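Local coordinates for protein bifunctional endo-1,4-beta-xylanase A (Neocallimastix patriciarum, PDB 2VG9) that hydrolyses internal beta-1,4 bonds of xylan as a family 11 endo-xylanase, here in a loop-swap variant of the enzyme, at residues 75-86 against 194-205. Sequence-based numbering, arbitrary orientation.
Sequences LDYAATYKQTAS and VALNAEGWQSSG
The carbonyl oxygen of S204 takes two amide hydrogens: T84 N lies 2.7 Å from S204 O, above the carbonyl plane, and A85 N adds a weak bond to the same oxygen at 3.4 Å. This is a classic beta bulge, placed where the chain, after turning a corner at W201 and Q202, runs back as 203-205 antiparallel to 75-86 in the GH11 jelly roll. S204 N returns a bond to A85 O (3.0 Å). Small residues suit the close pairing: G205 CA comes 3.2 Å from K82 O, where a CB would clash, and the methyl of A85 rests 3.8 Å from S204 CB. On the face shared with S203, Q83 sends its CG anti to the backbone N (chi1 -172°) and runs on extended, bringing OE1 to 3.4 Å from S203 CB, where it is hydrogen-bonded to S91 OG. With an alanine in place of Q83, S91 OG would probably lose this partner and S203 CB part of its cover. Farther along, 75-86 faces 194-200 of the other sheet, and apolar groups meet between them: the side chains of L75 and V194 slide past each other in opposite directions, L75 CD1 4.1 Å from V194 CG1, and L196 CD2 touches Y77 CB at 4.1 Å, lying oblique to the ring whose OH bonds E116 OE1.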
loop_
_atom_site.group_PDB
_atom_site.type_symbol
_atom_site.label_atom_id
_atom_site.label_comp_id
_atom_site.label_asym_id
_atom_site.label_seq_id
_atom_site.Cartn_x
_atom_site.Cartn_y
_atom_site.Cartn_z
ATOM N N LEU A 75 -1.928 -9.467 8.641
ATOM C CA LEU A 75 -2.525 -8.124 8.703
ATOM C C LEU A 75 -4.033 -8.295 8.791
ATOM O O LEU A 75 -4.635 -8.958 7.936
ATOM C CB LEU A 75 -2.121 -7.226 7.503
ATOM C CG LEU A 75 -2.619 -5.741 7.469
ATOM C CD1 LEU A 75 -1.649 -4.835 6.714
ATOM C CD2 LEU A 75 -4.004 -5.604 6.816
ATOM N N ASP A 76 -4.629 -7.683 9.819
ATOM C CA ASP A 76 -6.068 -7.733 10.020
ATOM C C ASP A 76 -6.532 -6.304 9.981
ATOM O O ASP A 76 -5.890 -5.447 10.570
ATOM C CB ASP A 76 -6.403 -8.343 11.379
ATOM C CG ASP A 76 -5.984 -9.781 11.490
ATOM O OD1 ASP A 76 -6.413 -10.576 10.671
ATOM O OD2 ASP A 76 -5.215 -10.129 12.409
ATOM N N TYR A 77 -7.619 -6.039 9.276
ATOM C CA TYR A 77 -8.101 -4.676 9.101
ATOM C C TYR A 77 -9.637 -4.656 9.029
ATOM O O TYR A 77 -10.280 -5.651 8.665
ATOM C CB TYR A 77 -7.451 -4.026 7.846
ATOM C CG TYR A 77 -8.015 -4.539 6.522
ATOM C CD1 TYR A 77 -8.889 -3.744 5.758
ATOM C CD2 TYR A 77 -7.685 -5.812 6.053
ATOM C CE1 TYR A 77 -9.446 -4.238 4.524
ATOM C CE2 TYR A 77 -8.219 -6.321 4.842
ATOM C CZ TYR A 77 -9.101 -5.526 4.097
ATOM O OH TYR A 77 -9.590 -6.041 2.952
ATOM N N ALA A 78 -10.227 -3.533 9.428
ATOM C CA ALA A 78 -11.645 -3.240 9.126
ATOM C C ALA A 78 -11.746 -1.741 8.834
ATOM O O ALA A 78 -11.218 -0.925 9.608
ATOM C CB ALA A 78 -12.577 -3.635 10.297
ATOM N N ALA A 79 -12.418 -1.415 7.726
ATOM C CA ALA A 79 -12.540 -0.054 7.194
ATOM C C ALA A 79 -13.899 0.182 6.517
ATOM O O ALA A 79 -14.555 -0.754 6.078
ATOM C CB ALA A 79 -11.417 0.235 6.182
ATOM N N THR A 80 -14.295 1.450 6.440
ATOM C CA THR A 80 -15.251 1.913 5.431
ATOM C C THR A 80 -14.411 2.743 4.461
ATOM O O THR A 80 -13.452 3.400 4.856
ATOM C CB THR A 80 -16.420 2.750 6.026
ATOM O OG1 THR A 80 -15.881 3.808 6.802
ATOM C CG2 THR A 80 -17.285 1.897 6.950
ATOM N N TYR A 81 -14.709 2.621 3.180
ATOM C CA TYR A 81 -13.907 3.236 2.141
ATOM C C TYR A 81 -14.860 3.557 0.993
ATOM O O TYR A 81 -15.644 2.706 0.586
ATOM C CB TYR A 81 -12.779 2.283 1.727
ATOM C CG TYR A 81 -12.243 2.445 0.338
ATOM C CD1 TYR A 81 -11.640 3.634 -0.085
ATOM C CD2 TYR A 81 -12.300 1.383 -0.557
ATOM C CE1 TYR A 81 -11.112 3.749 -1.387
ATOM C CE2 TYR A 81 -11.784 1.490 -1.845
ATOM C CZ TYR A 81 -11.212 2.665 -2.256
ATOM O OH TYR A 81 -10.723 2.735 -3.529
ATOM N N LYS A 82 -14.802 4.797 0.519
ATOM C CA LYS A 82 -15.744 5.311 -0.447
ATOM C C LYS A 82 -14.990 6.333 -1.320
ATOM O O LYS A 82 -14.226 7.150 -0.796
ATOM C CB LYS A 82 -16.889 5.996 0.320
ATOM C CG LYS A 82 -18.057 6.527 -0.497
ATOM C CD LYS A 82 -19.285 6.856 0.414
ATOM C CE LYS A 82 -20.024 5.557 0.937
ATOM N NZ LYS A 82 -21.364 5.793 1.713
ATOM N N GLN A 83 -15.210 6.276 -2.632
ATOM C CA GLN A 83 -14.797 7.334 -3.528
ATOM C C GLN A 83 -16.011 8.234 -3.823
ATOM O O GLN A 83 -17.083 7.754 -4.227
ATOM C CB GLN A 83 -14.167 6.756 -4.795
ATOM C CG GLN A 83 -13.540 7.779 -5.682
ATOM C CD GLN A 83 -12.793 7.158 -6.810
ATOM O OE1 GLN A 83 -11.624 6.778 -6.671
ATOM N NE2 GLN A 83 -13.454 7.054 -7.954
ATOM N N THR A 84 -15.868 9.534 -3.627
ATOM C CA THR A 84 -17.041 10.408 -3.765
ATOM C C THR A 84 -17.032 11.334 -4.995
ATOM O O THR A 84 -18.089 11.906 -5.383
ATOM C CB THR A 84 -17.256 11.228 -2.496
ATOM O OG1 THR A 84 -16.099 12.032 -2.280
ATOM C CG2 THR A 84 -17.472 10.331 -1.313
ATOM N N ALA A 85 -15.858 11.484 -5.599
ATOM C CA ALA A 85 -15.713 12.204 -6.860
ATOM C C ALA A 85 -14.642 11.529 -7.707
ATOM O O ALA A 85 -13.701 10.946 -7.190
ATOM C CB ALA A 85 -15.360 13.703 -6.637
ATOM N N SER A 86 -14.777 11.626 -9.017
ATOM C CA SER A 86 -13.782 11.050 -9.912
ATOM C C SER A 86 -13.664 11.893 -11.171
ATOM O O SER A 86 -14.580 11.936 -11.981
ATOM C CB SER A 86 -14.108 9.585 -10.234
ATOM O OG SER A 86 -13.088 9.020 -11.037
ATOM N N VAL A 194 5.231 -3.087 6.105
ATOM C CA VAL A 194 3.957 -3.664 5.712
ATOM C C VAL A 194 2.929 -2.670 6.218
ATOM O O VAL A 194 2.794 -2.428 7.438
ATOM C CB VAL A 194 3.697 -5.082 6.311
ATOM C CG1 VAL A 194 2.291 -5.596 5.939
ATOM C CG2 VAL A 194 4.765 -6.113 5.832
ATOM N N ALA A 195 2.214 -2.071 5.270
ATOM C CA ALA A 195 1.324 -0.986 5.597
ATOM C C ALA A 195 -0.018 -1.201 4.967
ATOM O O ALA A 195 -0.124 -1.920 3.983
ATOM C CB ALA A 195 1.934 0.376 5.118
ATOM N N LEU A 196 -1.047 -0.582 5.544
ATOM C CA LEU A 196 -2.328 -0.423 4.865
ATOM C C LEU A 196 -2.445 1.000 4.297
ATOM O O LEU A 196 -2.213 1.976 4.998
ATOM C CB LEU A 196 -3.484 -0.748 5.790
ATOM C CG LEU A 196 -4.793 -0.843 5.020
ATOM C CD1 LEU A 196 -4.847 -2.196 4.264
ATOM C CD2 LEU A 196 -5.966 -0.624 6.018
ATOM N N ASN A 197 -2.827 1.092 3.028
ATOM C CA ASN A 197 -2.656 2.302 2.229
ATOM C C ASN A 197 -3.949 2.663 1.487
ATOM O O ASN A 197 -4.543 1.813 0.858
ATOM C CB ASN A 197 -1.506 2.027 1.224
ATOM C CG ASN A 197 -1.322 3.142 0.182
ATOM O OD1 ASN A 197 -1.054 4.271 0.517
ATOM N ND2 ASN A 197 -1.411 2.785 -1.099
ATOM N N ALA A 198 -4.384 3.907 1.609
ATOM C CA ALA A 198 -5.485 4.470 0.837
ATOM C C ALA A 198 -4.853 5.456 -0.117
ATOM O O ALA A 198 -4.196 6.405 0.334
ATOM C CB ALA A 198 -6.500 5.194 1.773
ATOM N N GLU A 199 -4.976 5.236 -1.426
ATOM C CA GLU A 199 -4.500 6.256 -2.376
ATOM C C GLU A 199 -5.551 6.614 -3.428
ATOM O O GLU A 199 -6.432 5.790 -3.740
ATOM C CB GLU A 199 -3.146 5.891 -3.011
ATOM C CG GLU A 199 -3.097 4.530 -3.720
ATOM C CD GLU A 199 -1.670 4.115 -4.129
ATOM O OE1 GLU A 199 -1.404 3.963 -5.340
ATOM O OE2 GLU A 199 -0.792 3.988 -3.261
ATOM N N GLY A 200 -5.430 7.827 -3.978
ATOM C CA GLY A 200 -6.376 8.360 -4.933
ATOM C C GLY A 200 -5.691 9.183 -6.014
ATOM O O GLY A 200 -4.810 10.006 -5.714
ATOM N N TRP A 201 -6.086 8.941 -7.263
ATOM C CA TRP A 201 -5.616 9.684 -8.416
ATOM C C TRP A 201 -6.810 10.379 -9.057
ATOM O O TRP A 201 -7.782 9.704 -9.441
ATOM C CB TRP A 201 -4.989 8.741 -9.427
ATOM C CG TRP A 201 -4.590 9.404 -10.729
ATOM C CD1 TRP A 201 -5.235 9.317 -11.951
ATOM C CD2 TRP A 201 -3.436 10.214 -10.948
ATOM N NE1 TRP A 201 -4.552 10.046 -12.902
ATOM C CE2 TRP A 201 -3.437 10.591 -12.317
ATOM C CE3 TRP A 201 -2.376 10.633 -10.130
ATOM C CZ2 TRP A 201 -2.445 11.402 -12.864
ATOM C CZ3 TRP A 201 -1.386 11.431 -10.680
ATOM C CH2 TRP A 201 -1.425 11.805 -12.039
ATOM N N GLN A 202 -6.761 11.710 -9.144
ATOM C CA GLN A 202 -7.849 12.492 -9.769
ATOM C C GLN A 202 -9.217 12.087 -9.167
ATOM O O GLN A 202 -10.222 11.957 -9.863
ATOM C CB GLN A 202 -7.815 12.367 -11.316
ATOM C CG GLN A 202 -6.532 12.948 -11.936
ATOM C CD GLN A 202 -6.428 12.805 -13.457
ATOM O OE1 GLN A 202 -7.278 12.174 -14.131
ATOM N NE2 GLN A 202 -5.369 13.370 -14.011
ATOM N N SER A 203 -9.239 11.906 -7.856
ATOM C CA SER A 203 -10.445 11.513 -7.138
ATOM C C SER A 203 -10.545 12.198 -5.788
ATOM O O SER A 203 -9.587 12.841 -5.330
ATOM C CB SER A 203 -10.483 9.977 -6.925
ATOM O OG SER A 203 -9.418 9.563 -6.078
ATOM N N SER A 204 -11.705 12.030 -5.158
ATOM C CA SER A 204 -11.943 12.413 -3.772
ATOM C C SER A 204 -12.584 11.240 -3.057
ATOM O O SER A 204 -13.288 10.444 -3.683
ATOM C CB SER A 204 -12.868 13.635 -3.735
ATOM O OG SER A 204 -12.241 14.696 -4.452
ATOM N N GLY A 205 -12.336 11.100 -1.756
ATOM C CA GLY A 205 -13.039 10.092 -0.983
ATOM C C GLY A 205 -12.674 10.078 0.486
ATOM O O GLY A 205 -12.103 11.048 1.002
#